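Local coordinates for uncharacterized protein (Bacteroides caccae, PDB 4L7A) that is of unknown function but probably acts as a zinc-dependent metallopeptidase that cleaves peptide bonds, at residues V131-M134 and N135-F139; T208-E211 and A212-E215; A256-T259 and N260-S263. All blocks are in the same frame, centred on the assembly; numbering follows the deposited sequence.

Contact 1: residues V131-M134 and N135-F139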
# COMPACT_ATOMS: atom_id res chain seq x y z
N VAL A 131 -3.04 0.23 -13.45
CA VAL A 131 -2.25 -0.40 -12.42
C VAL A 131 -1.14 0.53 -11.93
O VAL A 131 -1.02 0.72 -10.71
CB VAL A 131 -1.65 -1.72 -12.91
CG1 VAL A 131 -0.72 -2.31 -11.86
CG2 VAL A 131 -2.78 -2.71 -13.21
N ASP A 132 -0.40 1.18 -12.83
CA ASP A 132 0.63 2.16 -12.36
C ASP A 132 0.07 3.28 -11.52
O ASP A 132 0.72 3.71 -10.55
CB ASP A 132 1.41 2.77 -13.52
CG ASP A 132 2.32 1.78 -14.22
OD1 ASP A 132 2.59 0.68 -13.68
OD2 ASP A 132 2.76 2.14 -15.34
N ARG A 133 -1.14 3.74 -11.84
CA ARG A 133 -1.69 4.87 -11.09
C ARG A 133 -2.23 4.47 -9.72
O ARG A 133 -2.02 5.20 -8.73
CB ARG A 133 -2.81 5.56 -11.89
CG ARG A 133 -2.43 6.14 -13.25
CD ARG A 133 -1.70 7.44 -13.14
NE ARG A 133 -0.38 7.18 -12.65
CZ ARG A 133 0.70 6.93 -13.40
NH1 ARG A 133 0.65 6.98 -14.72
NH2 ARG A 133 1.85 6.66 -12.80
N MSE A 134 -2.89 3.30 -9.64
CA MSE A 134 -3.37 2.75 -8.36
C MSE A 134 -2.21 2.46 -7.41
O MSE A 134 -2.28 2.68 -6.20
CB MSE A 134 -4.21 1.48 -8.54
CG MSE A 134 -5.42 1.73 -9.39
SE MSE A 134 -6.68 2.97 -8.54
CE MSE A 134 -7.46 1.70 -7.29
N ASN A 135 -1.14 1.96 -7.95
CA ASN A 135 0.08 1.74 -7.12
C ASN A 135 0.69 3.08 -6.71
O ASN A 135 1.05 3.29 -5.54
CB ASN A 135 1.06 0.87 -7.88
CG ASN A 135 0.65 -0.57 -7.89
OD1 ASN A 135 -0.08 -1.01 -6.99
ND2 ASN A 135 1.16 -1.36 -8.86
N GLU A 136 0.76 4.00 -7.64
CA GLU A 136 1.36 5.28 -7.29
C GLU A 136 0.52 5.99 -6.19
O GLU A 136 1.07 6.47 -5.25
CB GLU A 136 1.52 6.15 -8.52
CG GLU A 136 2.13 7.50 -8.27
CD GLU A 136 1.92 8.50 -9.46
OE1 GLU A 136 1.52 8.11 -10.58
OE2 GLU A 136 2.17 9.69 -9.25
N TYR A 137 -0.80 6.02 -6.31
CA TYR A 137 -1.61 6.79 -5.43
C TYR A 137 -1.81 6.13 -4.07
O TYR A 137 -1.97 6.83 -3.08
CB TYR A 137 -3.02 6.98 -6.05
CG TYR A 137 -3.08 7.75 -7.34
CD1 TYR A 137 -2.18 8.77 -7.62
CD2 TYR A 137 -4.07 7.46 -8.29
CE1 TYR A 137 -2.24 9.48 -8.84
CE2 TYR A 137 -4.14 8.18 -9.52
CZ TYR A 137 -3.23 9.19 -9.76
OH TYR A 137 -3.27 9.88 -10.95
N TYR A 138 -1.88 4.80 -4.05
CA TYR A 138 -2.40 4.06 -2.94
C TYR A 138 -1.62 2.84 -2.53
O TYR A 138 -1.26 2.77 -1.37
CB TYR A 138 -3.82 3.58 -3.18
CG TYR A 138 -4.83 4.63 -3.59
CD1 TYR A 138 -4.98 5.82 -2.87
CD2 TYR A 138 -5.64 4.41 -4.66
CE1 TYR A 138 -5.93 6.78 -3.24
CE2 TYR A 138 -6.62 5.32 -5.04
CZ TYR A 138 -6.76 6.53 -4.33
OH TYR A 138 -7.74 7.43 -4.72
N PHE A 139 -1.38 1.87 -3.42
CA PHE A 139 -0.95 0.57 -2.91
C PHE A 139 0.51 0.56 -2.48
O PHE A 139 0.85 -0.12 -1.53
CB PHE A 139 -1.17 -0.57 -3.91
CG PHE A 139 -2.60 -0.91 -4.11
CD1 PHE A 139 -3.36 -1.32 -3.04
CD2 PHE A 139 -3.15 -0.87 -5.35
CE1 PHE A 139 -4.72 -1.59 -3.22
CE2 PHE A 139 -4.47 -1.18 -5.54
CZ PHE A 139 -5.26 -1.51 -4.48
O HOH W 1 2.63 -0.31 -11.21
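The carbonyl oxygen of Arg133 lies over one face of the Tyr137 ring, 3.1 Å from its CD2, and also accepts the backbone N-H of Tyr137 in a regular helical bond. Farther out, the two side chains meet again where Arg133 CD rests 3.6 Å from Tyr137 OH, a good use of an arginine's aliphatic stem. Replacing Tyr137 with an alanine would probably strip this stem and the Trp125 ring, which meets Tyr137 edge-to-face, of their support and open a gap beside Leu126.

The tight side continues at selenomethionine Met134. Its CB lies 4.0 Å from Phe139 CE2, and its SE comes to the edge of the Tyr138 ring, 5.3 Å from the centroid, in a Met-aromatic contact. A long, flexible methionine chain, here with selenium for sulfur, suits a place where its base meets one ring and its end another. Here the backbone widens into a pi-type turn: Met134 O takes both the N-H of Tyr138 and, five residues on, that of Phe139, each N 3.0 Å from the oxygen.

The outer side is polar and looser. Arg133 is bent at both chi2 (-77°) and chi3 (72°), which folds its guanidinium back toward the extended chain of Glu136. Glu136 OE1 meets the guanidinium edge in a salt bridge, 2.7 Å from Arg133 NH2, with NE also pointing to it; both hydrogen bonds are weak in angle, and the two planes are nearly perpendicular. A water joins exposed Asp132, donating to its OD1, to ND2 of Asn135, itself buried.

This is the first part of helix 131-153, whose later turns carry the HExxH sequence. Met134 and Phe139 face helix 59-81, Val131 meets helix 248-260, and Tyr138 packs on strand 115-122, where its OH bonds to Tyr121 O.

Contact 2: residues T208-E211 and A212-E215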
# COMPACT_ATOMS: atom_id res chain seq x y z
N THR A 208 4.99 -4.14 -5.66
CA THR A 208 4.12 -3.36 -6.52
C THR A 208 4.73 -3.02 -7.92
O THR A 208 3.98 -2.90 -8.87
CB THR A 208 3.72 -2.01 -5.89
OG1 THR A 208 4.87 -1.22 -5.58
CG2 THR A 208 2.95 -2.22 -4.63
N TYR A 209 6.06 -2.90 -8.03
CA TYR A 209 6.71 -2.57 -9.33
C TYR A 209 6.57 -3.70 -10.36
O TYR A 209 6.88 -4.86 -10.05
CB TYR A 209 8.20 -2.30 -9.14
CG TYR A 209 8.57 -0.94 -8.57
CD1 TYR A 209 7.64 -0.15 -7.91
CD2 TYR A 209 9.91 -0.53 -8.56
CE1 TYR A 209 7.99 1.09 -7.39
CE2 TYR A 209 10.27 0.71 -8.02
CZ TYR A 209 9.32 1.51 -7.46
OH TYR A 209 9.68 2.70 -6.91
N PRO A 210 6.05 -3.39 -11.56
CA PRO A 210 6.15 -4.40 -12.58
C PRO A 210 7.63 -4.65 -12.87
O PRO A 210 8.52 -3.82 -12.60
CB PRO A 210 5.48 -3.76 -13.80
CG PRO A 210 4.56 -2.71 -13.24
CD PRO A 210 5.28 -2.23 -12.01
N GLU A 211 7.87 -5.77 -13.47
CA GLU A 211 9.18 -6.17 -13.79
C GLU A 211 10.01 -5.10 -14.51
O GLU A 211 11.15 -4.87 -14.13
CB GLU A 211 9.07 -7.43 -14.61
CG GLU A 211 10.37 -8.15 -14.79
CD GLU A 211 10.20 -9.38 -15.67
OE1 GLU A 211 9.40 -10.29 -15.30
OE2 GLU A 211 10.85 -9.40 -16.73
N ALA A 212 9.42 -4.40 -15.49
CA ALA A 212 10.19 -3.42 -16.25
C ALA A 212 10.65 -2.25 -15.36
O ALA A 212 11.76 -1.71 -15.49
CB ALA A 212 9.38 -2.91 -17.43
N GLN A 213 9.80 -1.86 -14.44
CA GLN A 213 10.11 -0.76 -13.54
C GLN A 213 11.23 -1.17 -12.56
O GLN A 213 12.13 -0.41 -12.24
CB GLN A 213 8.84 -0.32 -12.77
CG GLN A 213 9.09 0.89 -11.91
CD GLN A 213 7.84 1.44 -11.22
OE1 GLN A 213 6.71 0.92 -11.31
NE2 GLN A 213 8.04 2.52 -10.55
N TRP A 214 11.14 -2.39 -12.06
CA TRP A 214 12.16 -2.92 -11.14
C TRP A 214 13.50 -3.00 -11.84
O TRP A 214 14.52 -2.55 -11.32
CB TRP A 214 11.73 -4.29 -10.59
CG TRP A 214 12.75 -4.89 -9.65
CD1 TRP A 214 13.75 -5.74 -9.98
CD2 TRP A 214 12.91 -4.62 -8.25
NE1 TRP A 214 14.50 -6.05 -8.86
CE2 TRP A 214 14.01 -5.38 -7.79
CE3 TRP A 214 12.22 -3.85 -7.32
CZ2 TRP A 214 14.43 -5.38 -6.45
CZ3 TRP A 214 12.64 -3.84 -5.98
CH2 TRP A 214 13.73 -4.59 -5.57
N GLU A 215 13.50 -3.55 -13.03
CA GLU A 215 14.71 -3.62 -13.87
C GLU A 215 15.25 -2.25 -14.19
O GLU A 215 16.45 -2.07 -14.26
CB GLU A 215 14.43 -4.37 -15.19
CG GLU A 215 14.29 -5.89 -15.04
CD GLU A 215 15.44 -6.54 -14.23
OE1 GLU A 215 16.64 -6.20 -14.43
OE2 GLU A 215 15.15 -7.40 -13.36
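Gln213 lays its carboxamide flat over one face of the Tyr209 ring, the two planes only 7° apart. NE2 sits toward the rim, 3.5 Å from Tyr209 CE1, while the preceding methylene makes a CH-pi contact, Gln213 CG being 4.0 Å from the ring centroid. This reach depends on a straight chain: Gln213 CG is anti to the backbone N (chi1 -175°) and the next torsion is extended too, which carries the amide across the ring. A glutamine fits because it offers both apolar methylenes and a flat end group. Its OE1 turns to the proline, 3.5 Å from Pro210 CD.

Trp214 also has CG anti to its backbone N, and this swings the indole away from the turn to its other neighbours; its edge keeps a light touch on the tyrosine, Trp214 CE3 lying 4.2 Å from Tyr209 CD2.

Pro210 is the N-cap of helix 211-244, where the missing N-H is not called on by the helix's own bonding pattern. Its carbonyl opens the helix: Trp214 N donates to Pro210 O at 3.0 Å in a nearly straight bond, and Gln213 N adds a weak one. Glu211 follows in the first turn, where a negative charge probably suits the partial positive charge of the helix start.

The turn separates helix 195-208 from helix 211-244. Tyr209 reaches on to Val217 and Thr188, Trp214 meets Phe206 edge-to-face and packs on Ile229 and Leu233, and Pro210 touches Asp132 of helix 131-153.

Contact 3: residues A256-T259 and N260-S263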
# COMPACT_ATOMS: atom_id res chain seq x y z
N ALA A 256 0.39 -8.88 -8.77
CA ALA A 256 0.31 -8.53 -10.17
C ALA A 256 -0.86 -9.20 -10.90
O ALA A 256 -1.54 -8.55 -11.72
CB ALA A 256 1.63 -8.85 -10.90
N ARG A 257 -1.12 -10.46 -10.62
CA ARG A 257 -2.22 -11.15 -11.25
C ARG A 257 -3.52 -10.49 -10.83
O ARG A 257 -4.42 -10.26 -11.65
CB ARG A 257 -2.24 -12.62 -10.82
CG ARG A 257 -3.14 -13.49 -11.63
CD ARG A 257 -3.46 -14.83 -10.94
NE ARG A 257 -4.43 -14.67 -9.86
CZ ARG A 257 -4.26 -15.02 -8.58
NH1 ARG A 257 -3.16 -15.58 -8.12
NH2 ARG A 257 -5.25 -14.84 -7.73
N ARG A 258 -3.62 -10.18 -9.55
CA ARG A 258 -4.85 -9.58 -9.03
C ARG A 258 -5.14 -8.16 -9.54
O ARG A 258 -6.27 -7.85 -9.90
CB ARG A 258 -4.88 -9.68 -7.51
CG ARG A 258 -5.24 -11.09 -7.03
CD ARG A 258 -4.89 -11.23 -5.57
NE ARG A 258 -5.38 -12.51 -5.10
CZ ARG A 258 -6.65 -12.76 -4.79
NH1 ARG A 258 -7.57 -11.80 -4.84
NH2 ARG A 258 -6.98 -13.97 -4.42
N THR A 259 -4.13 -7.32 -9.61
CA THR A 259 -4.34 -5.94 -10.11
C THR A 259 -4.65 -5.95 -11.63
O THR A 259 -5.32 -5.06 -12.11
CB THR A 259 -3.16 -5.00 -9.84
OG1 THR A 259 -1.95 -5.59 -10.26
CG2 THR A 259 -3.02 -4.71 -8.39
N ASN A 260 -4.21 -6.97 -12.35
CA ASN A 260 -4.65 -7.10 -13.75
C ASN A 260 -6.06 -7.62 -13.94
O ASN A 260 -6.58 -7.56 -15.03
CB ASN A 260 -3.74 -8.02 -14.55
CG ASN A 260 -2.50 -7.31 -15.06
OD1 ASN A 260 -2.45 -6.06 -15.18
ND2 ASN A 260 -1.47 -8.11 -15.33
N GLU A 261 -6.65 -8.15 -12.87
CA GLU A 261 -8.01 -8.69 -12.86
C GLU A 261 -9.05 -7.65 -12.45
O GLU A 261 -10.23 -7.98 -12.38
CB GLU A 261 -8.10 -9.82 -11.82
CG GLU A 261 -7.53 -11.09 -12.30
CD GLU A 261 -7.33 -12.12 -11.20
OE1 GLU A 261 -7.78 -11.91 -10.03
OE2 GLU A 261 -6.68 -13.11 -11.50
N ILE A 262 -8.66 -6.41 -12.22
CA ILE A 262 -9.62 -5.43 -11.70
C ILE A 262 -10.90 -5.33 -12.57
O ILE A 262 -11.99 -5.35 -12.03
CB ILE A 262 -8.94 -4.06 -11.46
CG1 ILE A 262 -8.11 -4.16 -10.20
CG2 ILE A 262 -9.97 -2.94 -11.36
CD1 ILE A 262 -7.21 -2.96 -9.94
N SER A 263 -10.75 -5.25 -13.89
CA SER A 263 -11.94 -5.09 -14.72
C SER A 263 -12.81 -6.32 -14.75
O SER A 263 -13.87 -6.24 -15.24
CB SER A 263 -11.58 -4.76 -16.16
OG SER A 263 -10.86 -5.82 -16.71
O HOH W 2 -7.73 -13.92 -8.31
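Arg257 and Glu261 meet at the edge of the arginine's guanidinium, where Glu261 OE2 and a water both lie in its plane. The same water stands over the centre of one face of the Arg258 guanidinium, 3.8 Å above it. The motif is an i to i+4 salt bridge spanning the C-terminal end of helix 248-260, from its last turn to the first residue beyond.

Arg257 NE donates to Glu261 OE2 at 3.2 Å, with an N-H...O angle of 153°. The carboxylate receives it on its syn side, somewhat out of its own plane. Arg257 runs extended from the backbone and then bends at chi3 (75°), which turns NE back to the glutamate. The water closes a ring beside this bond: it accepts from Arg257 NH2 at 2.7 Å and donates to Glu261 OE1 at 2.6 Å. A glutamate suits the position because each oxygen has its own work; OE1 is also hydrogen-bonded by His71 NE2. Arg258 is not bonded to Glu261; both arginines form salt bridges with Glu79, and Glu75 and His71 O also take Arg258 NH1. Held between these acids, the two positive charges are probably well balanced.

In the backbone the bonding tightens as the helix ends. Asn260 N still bonds to Ala256 O four residues back, but Glu261 N reaches Arg258 O, only three back, at 3.0 Å and from well above the carbonyl plane. Thr259, compact and beta-branched, fits between Cys72 of helix 59-81 and Val131 of helix 131-153, and its hydroxyl bonds to Ile255 O. Past the turn, Ile262 also packs against Cys72 and folds back against the end of the helix, with its CG1 3.5 Å from Thr259 O.

Overall arrangement
All three contacts are local and lie in series, none nesting in or crossing another. From the N terminus, contact 1 comes first, within the opening turns of helix 131-153 after the strands of the sheet. Contact 2 closes the short turn from helix 195-208 into helix 211-244, and contact 3 the exit from helix 248-260. Contact 1 is the hub: Asn135 ND2 lies 3.2 Å from Thr208 O of contact 2, and Val131 CG2 lies 3.6 Å from Thr259 O of contact 3. Contacts 2 and 3 do not touch, their nearest atoms being about 7 Å apart. The start of helix 131-153 thus lies between the turn after helix 195-208 and the end of helix 248-260, touching both.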